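Proline dehydrogenase (PDB 4H6Q) catalyses the FAD-dependent oxidation of L-proline to (S)-1-pyrroline-5-carboxylate with a quinone as electron acceptor, the first step in degrading proline to glutamate. Local coordinates at residues Lys94-Ile99 with Glu255-Tyr260; Cys135-Asp140 with Asn187-Lys192; Phe218-Leu221 with Tyr226-Val229. One frame throughout, in Å; residues are numbered along the deposited sequence. Where two conformers were deposited one is given.

Contact 1: residues Lys94-Ile99 with Glu255-Tyr260. With FAD (flavin-adenine dinucleotide), chain C.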
loop_
_atom_site.group_PDB
_atom_site.type_symbol
_atom_site.label_atom_id
_atom_site.label_comp_id
_atom_site.label_asym_id
_atom_site.label_seq_id
_atom_site.Cartn_x
_atom_site.Cartn_y
_atom_site.Cartn_z
ATOM N N LYS A 94 10.246 -0.011 12.932
ATOM C CA LYS A 94 8.943 0.554 13.255
ATOM C C LYS A 94 7.927 -0.094 12.309
ATOM O O LYS A 94 8.062 -0.026 11.107
ATOM C CB LYS A 94 8.963 2.079 13.078
ATOM C CG LYS A 94 7.894 2.845 13.852
ATOM C CD LYS A 94 8.062 4.402 13.633
ATOM C CE LYS A 94 7.621 5.188 14.826
ATOM N NZ LYS A 94 8.797 5.439 15.707
ATOM N N PRO A 95 6.878 -0.724 12.859
ATOM C CA PRO A 95 5.929 -1.396 11.960
ATOM C C PRO A 95 5.200 -0.410 11.051
ATOM O O PRO A 95 4.632 0.660 11.470
ATOM C CB PRO A 95 4.986 -2.126 12.932
ATOM C CG PRO A 95 5.672 -2.133 14.248
ATOM C CD PRO A 95 6.551 -0.931 14.273
ATOM N N TYR A 96 5.357 -0.636 9.770
ATOM C CA TYR A 96 4.565 0.065 8.754
ATOM C C TYR A 96 4.117 -1.051 7.821
ATOM O O TYR A 96 4.962 -1.665 7.172
ATOM C CB TYR A 96 5.424 1.100 8.033
ATOM C CG TYR A 96 4.673 2.018 7.106
ATOM C CD1 TYR A 96 4.666 3.395 7.359
ATOM C CD2 TYR A 96 3.968 1.533 5.979
ATOM C CE1 TYR A 96 4.030 4.304 6.479
ATOM C CE2 TYR A 96 3.267 2.430 5.129
ATOM C CZ TYR A 96 3.331 3.794 5.373
ATOM O OH TYR A 96 2.705 4.656 4.481
ATOM N N VAL A 97 2.816 -1.340 7.815
ATOM C CA VAL A 97 2.280 -2.524 7.142
ATOM C C VAL A 97 1.048 -2.102 6.338
ATOM O O VAL A 97 0.193 -1.341 6.846
ATOM C CB VAL A 97 1.912 -3.643 8.183
ATOM C CG1 VAL A 97 1.212 -4.801 7.535
ATOM C CG2 VAL A 97 3.144 -4.094 8.958
ATOM N N SER A 98 0.926 -2.673 5.130
ATOM C CA SER A 98 -0.262 -2.513 4.295
ATOM C C SER A 98 -1.048 -3.774 4.291
ATOM O O SER A 98 -0.478 -4.857 4.091
ATOM C CB SER A 98 0.139 -2.105 2.865
ATOM O OG SER A 98 0.739 -0.791 2.837
ATOM N N ILE A 99 -2.351 -3.631 4.511
ATOM C CA ILE A 99 -3.276 -4.770 4.460
ATOM C C ILE A 99 -4.355 -4.510 3.436
ATOM O O ILE A 99 -4.790 -3.369 3.208
ATOM C CB ILE A 99 -3.908 -5.094 5.841
ATOM C CG1 ILE A 99 -4.807 -3.960 6.357
ATOM C CG2 ILE A 99 -2.783 -5.430 6.861
ATOM C CD1 ILE A 99 -5.534 -4.297 7.677
ATOM N N GLU A 255 6.137 11.572 0.916
ATOM C CA GLU A 255 7.178 10.624 0.493
ATOM C C GLU A 255 6.778 10.043 -0.844
ATOM O O GLU A 255 5.570 9.976 -1.190
ATOM C CB GLU A 255 7.398 9.511 1.509
ATOM C CG GLU A 255 6.175 8.587 1.740
ATOM C CD GLU A 255 6.275 7.833 3.023
ATOM O OE1 GLU A 255 5.952 6.607 3.069
ATOM O OE2 GLU A 255 6.654 8.462 4.067
ATOM N N PHE A 256 7.795 9.628 -1.591
ATOM C CA PHE A 256 7.581 8.800 -2.788
ATOM C C PHE A 256 7.513 7.354 -2.337
ATOM O O PHE A 256 8.180 6.945 -1.375
ATOM C CB PHE A 256 8.729 8.977 -3.784
ATOM C CG PHE A 256 8.746 10.331 -4.428
ATOM C CD1 PHE A 256 7.768 10.692 -5.358
ATOM C CD2 PHE A 256 9.671 11.290 -4.007
ATOM C CE1 PHE A 256 7.782 11.955 -5.937
ATOM C CE2 PHE A 256 9.697 12.528 -4.569
ATOM C CZ PHE A 256 8.738 12.893 -5.533
ATOM N N GLN A 257 6.705 6.559 -3.059
ATOM C CA GLN A 257 6.638 5.119 -2.800
ATOM C C GLN A 257 6.701 4.344 -4.086
ATOM O O GLN A 257 6.193 4.798 -5.118
ATOM C CB GLN A 257 5.347 4.721 -2.058
ATOM C CG GLN A 257 5.265 5.330 -0.639
ATOM C CD GLN A 257 4.093 4.776 0.166
ATOM O OE1 GLN A 257 3.223 4.089 -0.383
ATOM N NE2 GLN A 257 4.037 5.092 1.460
ATOM N N MET A 258 7.376 3.172 -4.048
ATOM C CA MET A 258 7.552 2.312 -5.238
ATOM C C MET A 258 7.372 0.870 -4.785
ATOM O O MET A 258 7.544 0.549 -3.581
ATOM C CB MET A 258 8.987 2.438 -5.769
ATOM C CG MET A 258 9.230 3.728 -6.524
ATOM S SD MET A 258 9.775 5.035 -5.455
ATOM C CE MET A 258 9.614 6.383 -6.654
ATOM N N LEU A 259 7.052 -0.003 -5.745
ATOM C CA LEU A 259 6.997 -1.428 -5.465
ATOM C C LEU A 259 8.403 -2.028 -5.455
ATOM O O LEU A 259 9.260 -1.633 -6.284
ATOM C CB LEU A 259 6.093 -2.173 -6.465
ATOM C CG LEU A 259 4.627 -1.671 -6.581
ATOM C CD1 LEU A 259 3.863 -2.534 -7.641
ATOM C CD2 LEU A 259 3.937 -1.752 -5.248
ATOM N N TYR A 260 8.607 -2.993 -4.570
ATOM C CA TYR A 260 9.889 -3.726 -4.528
ATOM C C TYR A 260 10.286 -4.177 -5.930
ATOM O O TYR A 260 9.466 -4.804 -6.656
ATOM C CB TYR A 260 9.712 -4.917 -3.592
ATOM C CG TYR A 260 10.931 -5.781 -3.367
ATOM C CD1 TYR A 260 12.083 -5.334 -2.689
ATOM C CD2 TYR A 260 10.927 -7.104 -3.813
ATOM C CE1 TYR A 260 13.169 -6.241 -2.430
ATOM C CE2 TYR A 260 11.969 -7.942 -3.614
ATOM C CZ TYR A 260 13.065 -7.531 -2.948
ATOM O OH TYR A 260 14.072 -8.477 -2.819
HETATM P PA FAD C . 2.684 3.190 -15.148
HETATM O O1A FAD C . 2.188 4.366 -15.996
HETATM O O2A FAD C . 1.926 1.928 -15.207
HETATM O O5B FAD C . 4.118 2.808 -15.379
HETATM C C5B FAD C . 5.132 3.798 -15.332
HETATM C C4B FAD C . 6.517 3.243 -15.591
HETATM O O4B FAD C . 6.928 2.571 -14.422
HETATM C C3B FAD C . 6.575 2.202 -16.650
HETATM O O3B FAD C . 6.640 2.707 -17.974
HETATM C C2B FAD C . 7.780 1.448 -16.234
HETATM O O2B FAD C . 8.970 2.160 -16.493
HETATM C C1B FAD C . 7.577 1.378 -14.754
HETATM N N9A FAD C . 6.760 0.245 -14.319
HETATM C C8A FAD C . 5.546 0.306 -13.638
HETATM N N7A FAD C . 5.064 -0.910 -13.380
HETATM C C5A FAD C . 5.996 -1.820 -13.870
HETATM C C6A FAD C . 6.058 -3.200 -13.909
HETATM N N6A FAD C . 5.032 -4.011 -13.336
HETATM N N1A FAD C . 7.124 -3.771 -14.492
HETATM C C2A FAD C . 8.123 -3.043 -15.032
HETATM N N3A FAD C . 8.114 -1.701 -15.031
HETATM C C4A FAD C . 7.080 -1.099 -14.451
HETATM N N1 FAD C . -3.099 0.388 -6.860
HETATM C C2 FAD C . -4.272 0.041 -6.265
HETATM O O2 FAD C . -5.324 -0.064 -7.043
HETATM N N3 FAD C . -4.388 -0.175 -4.919
HETATM C C4 FAD C . -3.290 -0.056 -4.074
HETATM O O4 FAD C . -3.418 -0.291 -2.753
HETATM C C4X FAD C . -2.000 0.308 -4.665
HETATM N N5 FAD C . -0.882 0.441 -3.883
HETATM C C5X FAD C . 0.286 0.825 -4.504
HETATM C C6 FAD C . 1.447 0.981 -3.730
HETATM C C7 FAD C . 2.655 1.404 -4.342
HETATM C C7M FAD C . 3.918 1.575 -3.503
HETATM C C8 FAD C . 2.664 1.662 -5.734
HETATM C C8M FAD C . 3.922 2.119 -6.423
HETATM C C9 FAD C . 1.506 1.468 -6.504
HETATM C C9A FAD C . 0.329 1.076 -5.898
HETATM N N10 FAD C . -0.824 0.926 -6.693
HETATM C C10 FAD C . -1.989 0.531 -6.082
HETATM C "C1'" FAD C . -0.831 1.214 -8.118
HETATM C "C2'" FAD C . -0.712 0.052 -9.054
HETATM O "O2'" FAD C . 0.085 -0.916 -8.381
HETATM C "C3'" FAD C . -0.253 0.847 -10.301
HETATM O "O3'" FAD C . -1.260 1.163 -11.215
HETATM C "C4'" FAD C . 0.950 0.371 -11.015
HETATM O "O4'" FAD C . 1.958 0.387 -10.067
HETATM C "C5'" FAD C . 1.243 1.329 -12.160
HETATM O "O5'" FAD C . 2.568 1.753 -12.060
HETATM P P FAD C . 2.991 3.283 -12.175
HETATM O O1P FAD C . 2.217 4.348 -11.341
HETATM O O2P FAD C . 4.540 3.199 -12.103
HETATM O O3P FAD C . 2.790 3.708 -13.720
#
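Tyr96 and Gln257 meet across the inside of the barrel from two strands that are not neighbours in the sheet, 96-99 and 254-259, so only side chains bridge the gap of 12.8 Å between Tyr96 CA and Gln257 CA. The tyrosine ring extends inward with CG anti to the backbone N (chi1 -172°), which lets its hydroxyl meet the amide of the extended Gln257 chain. There Gln257 NE2 gives Tyr96 OH a weak hydrogen bond, 3.3 Å long and bent to 137°, with the amide and ring planes 76° apart. The other bond from the same nitrogen is better made: it runs nearly straight from Gln257 NE2 to Glu255 OE1, 2.9 Å away, in the amide plane, meeting the anti side of the carboxylate somewhat out of its plane. Glu255 has further partners, since its OE1 also forms a salt bridge with Arg278 and its OE2 a hydrogen bond with Tyr226. Because Gln257 OE1 accepts from Arg189 NE, both ends of the amide are engaged and its flip is fixed. Cutting Gln257 back to an alanine would probably leave Arg189 NE and Glu255 OE1 each short of a partner and remove the link to Tyr96. Closer to the flavin, Gln257 CB packs on FAD C7M at 3.7 Å, and Leu259 CD2 touches FAD C7 at 3.5 Å. These strands belong to a beta8-alpha8 (TIM) barrel. The bridge crosses its interior, while Leu259, at the C-terminal end of its strand, lines the flavin and substrate-analogue pocket, where TIM barrels keep their active sites.

Contact 2: residues Cys135-Asp140 with Asn187-Lys192. With FAD (flavin-adenine dinucleotide), chain C.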
loop_
_atom_site.group_PDB
_atom_site.type_symbol
_atom_site.label_atom_id
_atom_site.label_comp_id
_atom_site.label_asym_id
_atom_site.label_seq_id
_atom_site.Cartn_x
_atom_site.Cartn_y
_atom_site.Cartn_z
ATOM N N CYS A 135 -1.575 0.886 6.548
ATOM C CA CYS A 135 -2.309 1.380 5.398
ATOM C C CYS A 135 -3.371 0.365 4.957
ATOM O O CYS A 135 -3.048 -0.827 4.801
ATOM C CB CYS A 135 -1.367 1.684 4.215
ATOM S SG CYS A 135 -2.286 2.297 2.752
ATOM N N LEU A 136 -4.607 0.824 4.762
ATOM C CA LEU A 136 -5.674 0.027 4.131
ATOM C C LEU A 136 -5.543 0.210 2.621
ATOM O O LEU A 136 -5.908 1.269 2.067
ATOM C CB LEU A 136 -7.056 0.500 4.601
ATOM C CG LEU A 136 -7.168 0.645 6.137
ATOM C CD1 LEU A 136 -8.518 1.231 6.501
ATOM C CD2 LEU A 136 -6.933 -0.687 6.874
ATOM N N ASP A 137 -4.989 -0.816 1.930
ATOM C CA ASP A 137 -4.864 -0.767 0.463
ATOM C C ASP A 137 -6.273 -0.631 -0.160
ATOM O O ASP A 137 -7.288 -1.058 0.414
ATOM C CB ASP A 137 -4.242 -2.063 -0.045
ATOM C CG ASP A 137 -2.748 -2.162 0.174
ATOM O OD1 ASP A 137 -2.076 -1.181 0.564
ATOM O OD2 ASP A 137 -2.244 -3.316 -0.100
ATOM N N MET A 138 -6.334 -0.021 -1.328
ATOM C CA MET A 138 -7.608 0.048 -2.038
ATOM C C MET A 138 -7.723 -1.049 -3.089
ATOM O O MET A 138 -6.850 -1.182 -3.964
ATOM C CB MET A 138 -7.856 1.429 -2.655
ATOM C CG MET A 138 -9.335 1.629 -3.083
ATOM S SD MET A 138 -10.514 1.607 -1.691
ATOM C CE MET A 138 -10.149 3.133 -0.862
ATOM N N GLU A 139 -8.768 -1.873 -2.994
ATOM C CA GLU A 139 -8.992 -2.963 -3.914
ATOM C C GLU A 139 -9.925 -2.521 -5.044
ATOM O O GLU A 139 -9.884 -1.342 -5.425
ATOM C CB GLU A 139 -9.439 -4.224 -3.127
ATOM C CG GLU A 139 -8.356 -4.615 -2.067
ATOM C CD GLU A 139 -8.699 -5.883 -1.321
ATOM O OE1 GLU A 139 -9.302 -5.789 -0.213
ATOM O OE2 GLU A 139 -8.379 -6.987 -1.849
ATOM N N ASP A 140 -10.721 -3.416 -5.627
ATOM C CA ASP A 140 -11.493 -3.027 -6.814
ATOM C C ASP A 140 -12.694 -2.129 -6.427
ATOM O O ASP A 140 -12.957 -1.913 -5.241
ATOM C CB ASP A 140 -12.040 -4.286 -7.484
ATOM C CG ASP A 140 -13.082 -4.960 -6.622
ATOM O OD1 ASP A 140 -14.287 -4.772 -6.834
ATOM O OD2 ASP A 140 -12.685 -5.632 -5.633
ATOM N N ASN A 187 -3.626 10.530 6.169
ATOM C CA ASN A 187 -2.476 10.051 5.378
ATOM C C ASN A 187 -3.059 9.207 4.228
ATOM O O ASN A 187 -3.687 8.164 4.488
ATOM C CB ASN A 187 -1.618 9.195 6.323
ATOM C CG ASN A 187 -0.396 8.598 5.663
ATOM O OD1 ASN A 187 -0.535 8.005 4.591
ATOM N ND2 ASN A 187 0.770 8.710 6.268
ATOM N N ILE A 188 -2.851 9.656 2.981
ATOM C CA ILE A 188 -3.358 8.929 1.799
ATOM C C ILE A 188 -2.255 8.707 0.785
ATOM O O ILE A 188 -1.503 9.668 0.451
ATOM C CB ILE A 188 -4.564 9.666 1.162
ATOM C CG1 ILE A 188 -5.699 9.822 2.169
ATOM C CG2 ILE A 188 -5.081 8.826 -0.037
ATOM C CD1 ILE A 188 -6.994 10.464 1.598
ATOM N N ARG A 189 -2.155 7.466 0.296
ATOM C CA ARG A 189 -1.304 7.083 -0.827
ATOM C C ARG A 189 -2.091 7.286 -2.133
ATOM O O ARG A 189 -3.196 6.751 -2.259
ATOM C CB ARG A 189 -0.938 5.609 -0.668
ATOM C CG ARG A 189 -0.018 5.086 -1.819
ATOM C CD ARG A 189 -0.055 3.547 -1.931
ATOM N NE ARG A 189 0.461 2.958 -0.703
ATOM C CZ ARG A 189 0.064 1.790 -0.179
ATOM N NH1 ARG A 189 0.554 1.440 1.021
ATOM N NH2 ARG A 189 -0.747 0.978 -0.879
ATOM N N MET A 190 -1.568 8.071 -3.069
ATOM C CA MET A 190 -2.172 8.225 -4.390
ATOM C C MET A 190 -1.522 7.247 -5.343
ATOM O O MET A 190 -0.278 7.182 -5.406
ATOM C CB MET A 190 -1.990 9.638 -4.919
ATOM C CG MET A 190 -2.488 10.727 -3.924
ATOM S SD MET A 190 -4.167 10.383 -3.343
ATOM C CE MET A 190 -4.337 11.766 -2.209
ATOM N N VAL A 191 -2.359 6.464 -6.055
ATOM C CA VAL A 191 -1.872 5.472 -7.024
ATOM C C VAL A 191 -2.682 5.679 -8.295
ATOM O O VAL A 191 -3.726 6.343 -8.269
ATOM C CB VAL A 191 -2.081 4.020 -6.504
ATOM C CG1 VAL A 191 -1.386 3.841 -5.157
ATOM C CG2 VAL A 191 -3.562 3.653 -6.374
ATOM N N LYS A 192 -2.236 5.101 -9.412
ATOM C CA LYS A 192 -3.037 5.115 -10.655
ATOM C C LYS A 192 -4.225 4.153 -10.549
ATOM O O LYS A 192 -5.367 4.565 -10.798
ATOM C CB LYS A 192 -2.148 4.839 -11.881
ATOM C CG LYS A 192 -1.135 5.953 -12.128
ATOM C CD LYS A 192 -0.429 5.778 -13.484
ATOM C CE LYS A 192 0.741 6.786 -13.577
ATOM N NZ LYS A 192 1.224 6.842 -15.011
HETATM P PA FAD C . 2.684 3.190 -15.148
HETATM O O1A FAD C . 2.188 4.366 -15.996
HETATM O O2A FAD C . 1.926 1.928 -15.207
HETATM O O5B FAD C . 4.118 2.808 -15.379
HETATM C C5B FAD C . 5.132 3.798 -15.332
HETATM C C4B FAD C . 6.517 3.243 -15.591
HETATM O O4B FAD C . 6.928 2.571 -14.422
HETATM C C3B FAD C . 6.575 2.202 -16.650
HETATM O O3B FAD C . 6.640 2.707 -17.974
HETATM C C2B FAD C . 7.780 1.448 -16.234
HETATM O O2B FAD C . 8.970 2.160 -16.493
HETATM C C1B FAD C . 7.577 1.378 -14.754
HETATM N N9A FAD C . 6.760 0.245 -14.319
HETATM C C8A FAD C . 5.546 0.306 -13.638
HETATM N N7A FAD C . 5.064 -0.910 -13.380
HETATM C C5A FAD C . 5.996 -1.820 -13.870
HETATM C C6A FAD C . 6.058 -3.200 -13.909
HETATM N N6A FAD C . 5.032 -4.011 -13.336
HETATM N N1A FAD C . 7.124 -3.771 -14.492
HETATM C C2A FAD C . 8.123 -3.043 -15.032
HETATM N N3A FAD C . 8.114 -1.701 -15.031
HETATM C C4A FAD C . 7.080 -1.099 -14.451
HETATM N N1 FAD C . -3.099 0.388 -6.860
HETATM C C2 FAD C . -4.272 0.041 -6.265
HETATM O O2 FAD C . -5.324 -0.064 -7.043
HETATM N N3 FAD C . -4.388 -0.175 -4.919
HETATM C C4 FAD C . -3.290 -0.056 -4.074
HETATM O O4 FAD C . -3.418 -0.291 -2.753
HETATM C C4X FAD C . -2.000 0.308 -4.665
HETATM N N5 FAD C . -0.882 0.441 -3.883
HETATM C C5X FAD C . 0.286 0.825 -4.504
HETATM C C6 FAD C . 1.447 0.981 -3.730
HETATM C C7 FAD C . 2.655 1.404 -4.342
HETATM C C7M FAD C . 3.918 1.575 -3.503
HETATM C C8 FAD C . 2.664 1.662 -5.734
HETATM C C8M FAD C . 3.922 2.119 -6.423
HETATM C C9 FAD C . 1.506 1.468 -6.504
HETATM C C9A FAD C . 0.329 1.076 -5.898
HETATM N N10 FAD C . -0.824 0.926 -6.693
HETATM C C10 FAD C . -1.989 0.531 -6.082
HETATM C "C1'" FAD C . -0.831 1.214 -8.118
HETATM C "C2'" FAD C . -0.712 0.052 -9.054
HETATM O "O2'" FAD C . 0.085 -0.916 -8.381
HETATM C "C3'" FAD C . -0.253 0.847 -10.301
HETATM O "O3'" FAD C . -1.260 1.163 -11.215
HETATM C "C4'" FAD C . 0.950 0.371 -11.015
HETATM O "O4'" FAD C . 1.958 0.387 -10.067
HETATM C "C5'" FAD C . 1.243 1.329 -12.160
HETATM O "O5'" FAD C . 2.568 1.753 -12.060
HETATM P P FAD C . 2.991 3.283 -12.175
HETATM O O1P FAD C . 2.217 4.348 -11.341
HETATM O O2P FAD C . 4.540 3.199 -12.103
HETATM O O3P FAD C . 2.790 3.708 -13.720
#
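The guanidinium of Arg189 has the sulfur of Cys135 over one face and Asp137 at its edge. On the face, Cys135 SG rests 3.4 Å from Arg189 NH1. At the edge, Arg189 NH2 forms a salt bridge with Asp137 OD1 at 2.9 Å; the carboxylate oxygen lies close to the guanidinium plane, but the arginine comes to it from above the carboxylate plane, 48° out, and the two flat groups stand 66° apart. The same NH2 also gives a hydrogen bond to FAD N5, 3.1 Å away, so one nitrogen ties the aspartate to the reactive part of the flavin. A bend at chi3 (-63°) in an otherwise extended chain brings NH2 between Asp137 OD1 and FAD N5, while Ser98 OG takes up its NH1. Asp137 OD2 is held by Tyr280 and Lys100, and Asp137 touches the bound tetrahydrofuran-2-carboxylic acid; by similarity, Asp137 and Arg189 are active-site residues. Met138 grips the flavin through its backbone: FAD N3 donates to Met138 O at 2.8 Å, and Met138 N reaches FAD O4 at 3.3 Å. Val191 packs against one face of the isoalloxazine, with CG2 3.3 Å from FAD N1. Further along, Lys192 NZ binds the diphosphate at FAD O1A, 2.8 Å away, and is paired with Asp210 and Asp233. Strand 163-168 runs between strands 133-136 and 188-191 in the sheet, its Val166 touching both Cys135 and Arg189, while Leu136 packs outward on helix 144-158 and Ile188 and Met190 on helix 206-222.

Contact 3: residues Phe218-Leu221 with Tyr226-Val229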
loop_
_atom_site.group_PDB
_atom_site.type_symbol
_atom_site.label_atom_id
_atom_site.label_comp_id
_atom_site.label_asym_id
_atom_site.label_seq_id
_atom_site.Cartn_x
_atom_site.Cartn_y
_atom_site.Cartn_z
ATOM N N PHE A 218 -1.664 16.999 -5.714
ATOM C CA PHE A 218 -1.525 18.431 -5.501
ATOM C C PHE A 218 -2.590 18.919 -4.513
ATOM O O PHE A 218 -2.308 19.759 -3.631
ATOM C CB PHE A 218 -1.658 19.197 -6.824
ATOM C CG PHE A 218 -0.541 18.932 -7.805
ATOM C CD1 PHE A 218 0.607 18.225 -7.434
ATOM C CD2 PHE A 218 -0.663 19.369 -9.125
ATOM C CE1 PHE A 218 1.637 17.986 -8.388
ATOM C CE2 PHE A 218 0.361 19.125 -10.084
ATOM C CZ PHE A 218 1.501 18.439 -9.710
ATOM N N GLN A 219 -3.819 18.420 -4.616
ATOM C CA GLN A 219 -4.878 18.844 -3.694
ATOM C C GLN A 219 -4.599 18.348 -2.272
ATOM O O GLN A 219 -4.886 19.043 -1.294
ATOM C CB GLN A 219 -6.262 18.348 -4.167
ATOM C CG GLN A 219 -6.819 19.092 -5.386
ATOM C CD GLN A 219 -7.013 20.561 -5.107
ATOM O OE1 GLN A 219 -7.757 20.942 -4.187
ATOM N NE2 GLN A 219 -6.327 21.402 -5.874
ATOM N N HIS A 220 -4.059 17.136 -2.154
ATOM C CA HIS A 220 -3.761 16.602 -0.837
ATOM C C HIS A 220 -2.633 17.417 -0.168
ATOM O O HIS A 220 -2.719 17.754 1.029
ATOM C CB HIS A 220 -3.392 15.106 -0.867
ATOM C CG HIS A 220 -3.876 14.373 0.348
ATOM N ND1 HIS A 220 -5.208 14.418 0.746
ATOM C CD2 HIS A 220 -3.238 13.550 1.224
ATOM C CE1 HIS A 220 -5.354 13.635 1.815
ATOM N NE2 HIS A 220 -4.182 13.092 2.110
ATOM N N LEU A 221 -1.605 17.752 -0.954
ATOM C CA LEU A 221 -0.507 18.564 -0.435
ATOM C C LEU A 221 -0.972 19.968 -0.060
ATOM O O LEU A 221 -0.560 20.534 0.973
ATOM C CB LEU A 221 0.613 18.655 -1.456
ATOM C CG LEU A 221 1.386 17.347 -1.686
ATOM C CD1 LEU A 221 2.316 17.534 -2.880
ATOM C CD2 LEU A 221 2.194 16.945 -0.421
ATOM N N TYR A 226 -0.557 14.459 4.889
ATOM C CA TYR A 226 0.603 13.660 4.503
ATOM C C TYR A 226 0.240 12.824 3.256
ATOM O O TYR A 226 -0.829 12.178 3.207
ATOM C CB TYR A 226 1.083 12.784 5.685
ATOM C CG TYR A 226 2.480 12.265 5.427
ATOM C CD1 TYR A 226 3.557 13.005 5.893
ATOM C CD2 TYR A 226 2.716 11.121 4.653
ATOM C CE1 TYR A 226 4.836 12.606 5.642
ATOM C CE2 TYR A 226 4.031 10.695 4.377
ATOM C CZ TYR A 226 5.087 11.452 4.878
ATOM O OH TYR A 226 6.399 11.049 4.653
ATOM N N THR A 227 1.095 12.899 2.238
ATOM C CA THR A 227 0.764 12.318 0.932
ATOM C C THR A 227 1.838 11.337 0.561
ATOM O O THR A 227 3.033 11.669 0.633
ATOM C CB THR A 227 0.700 13.448 -0.118
ATOM O OG1 THR A 227 -0.266 14.426 0.303
ATOM C CG2 THR A 227 0.259 12.932 -1.436
ATOM N N ASN A 228 1.435 10.134 0.126
ATOM C CA ASN A 228 2.394 9.154 -0.394
ATOM C C ASN A 228 2.240 9.119 -1.910
ATOM O O ASN A 228 1.157 8.756 -2.407
ATOM C CB ASN A 228 2.195 7.757 0.240
ATOM C CG ASN A 228 2.045 7.833 1.733
ATOM O OD1 ASN A 228 2.975 8.276 2.432
ATOM N ND2 ASN A 228 0.867 7.447 2.257
ATOM N N VAL A 229 3.289 9.524 -2.611
ATOM C CA VAL A 229 3.236 9.626 -4.072
ATOM C C VAL A 229 3.744 8.292 -4.631
ATOM O O VAL A 229 4.951 8.099 -4.836
ATOM C CB VAL A 229 4.085 10.822 -4.552
ATOM C CG1 VAL A 229 4.025 10.973 -6.081
ATOM C CG2 VAL A 229 3.579 12.115 -3.889
#
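His220 and Thr227 meet through an aromatic C-H and a hydroxyl oxygen, with no hydrogen bond joining the helical segment to the strand. The imidazole presents its edge: His220 CD2 lies 3.2 Å from Thr227 OG1 and 3.4 Å from Tyr226 O, both near the ring plane. The first torsion of His220, -145°, is well off a staggered position, in keeping with a ring held at both nitrogens, NE2 by the carbonyl of Pro186 and ND1 by Arg178. Thr227 OG1 in turn is hydrogen-bonded to the carbonyl of Asn225, in the turn leading into the strand. These residues stand where helix 206-222 comes back to the sheet in the beta-alpha-beta crossover from strand 188-191 to strand 227-230 of the barrel. The apolar part of the contact belongs to Leu221, which crosses Thr227 at about a right angle and sets its CD2 3.8 Å from Thr227 CB. Beyond it, Leu221 packs on Phe243 of helix 234-246 and on Phe254. Tyr226 joins through its carbonyl; its CB points away from the helix, and its hydroxyl, besides its bond to Glu255, is also bonded to Arg276.

In the fold
All three contacts reach the same barrel sheet, contact 3 through strand 227-230, and backbone pairs between neighbouring strands link them. Contacts 1 and 2, their centres about 11 Å apart, meet where Val97 O and Cys135 N, and likewise Ile99 O and Asp137 N, come within 2.9 Å. Contact 3 fills the step between them on the other side, its centre about 12 Å from that of contact 2: Glu255 O lies 2.7 Å from Val229 N, and Asn228 O is 2.9 Å from Met190 N. Inside the barrel, Gln257 of contact 1 serves as second shell to contact 2. Contacts 1 and 2 both touch FAD and the substrate-analogue pocket, whereas contact 3 is more peripheral, the side chain of Tyr226 being about 12 Å from FAD.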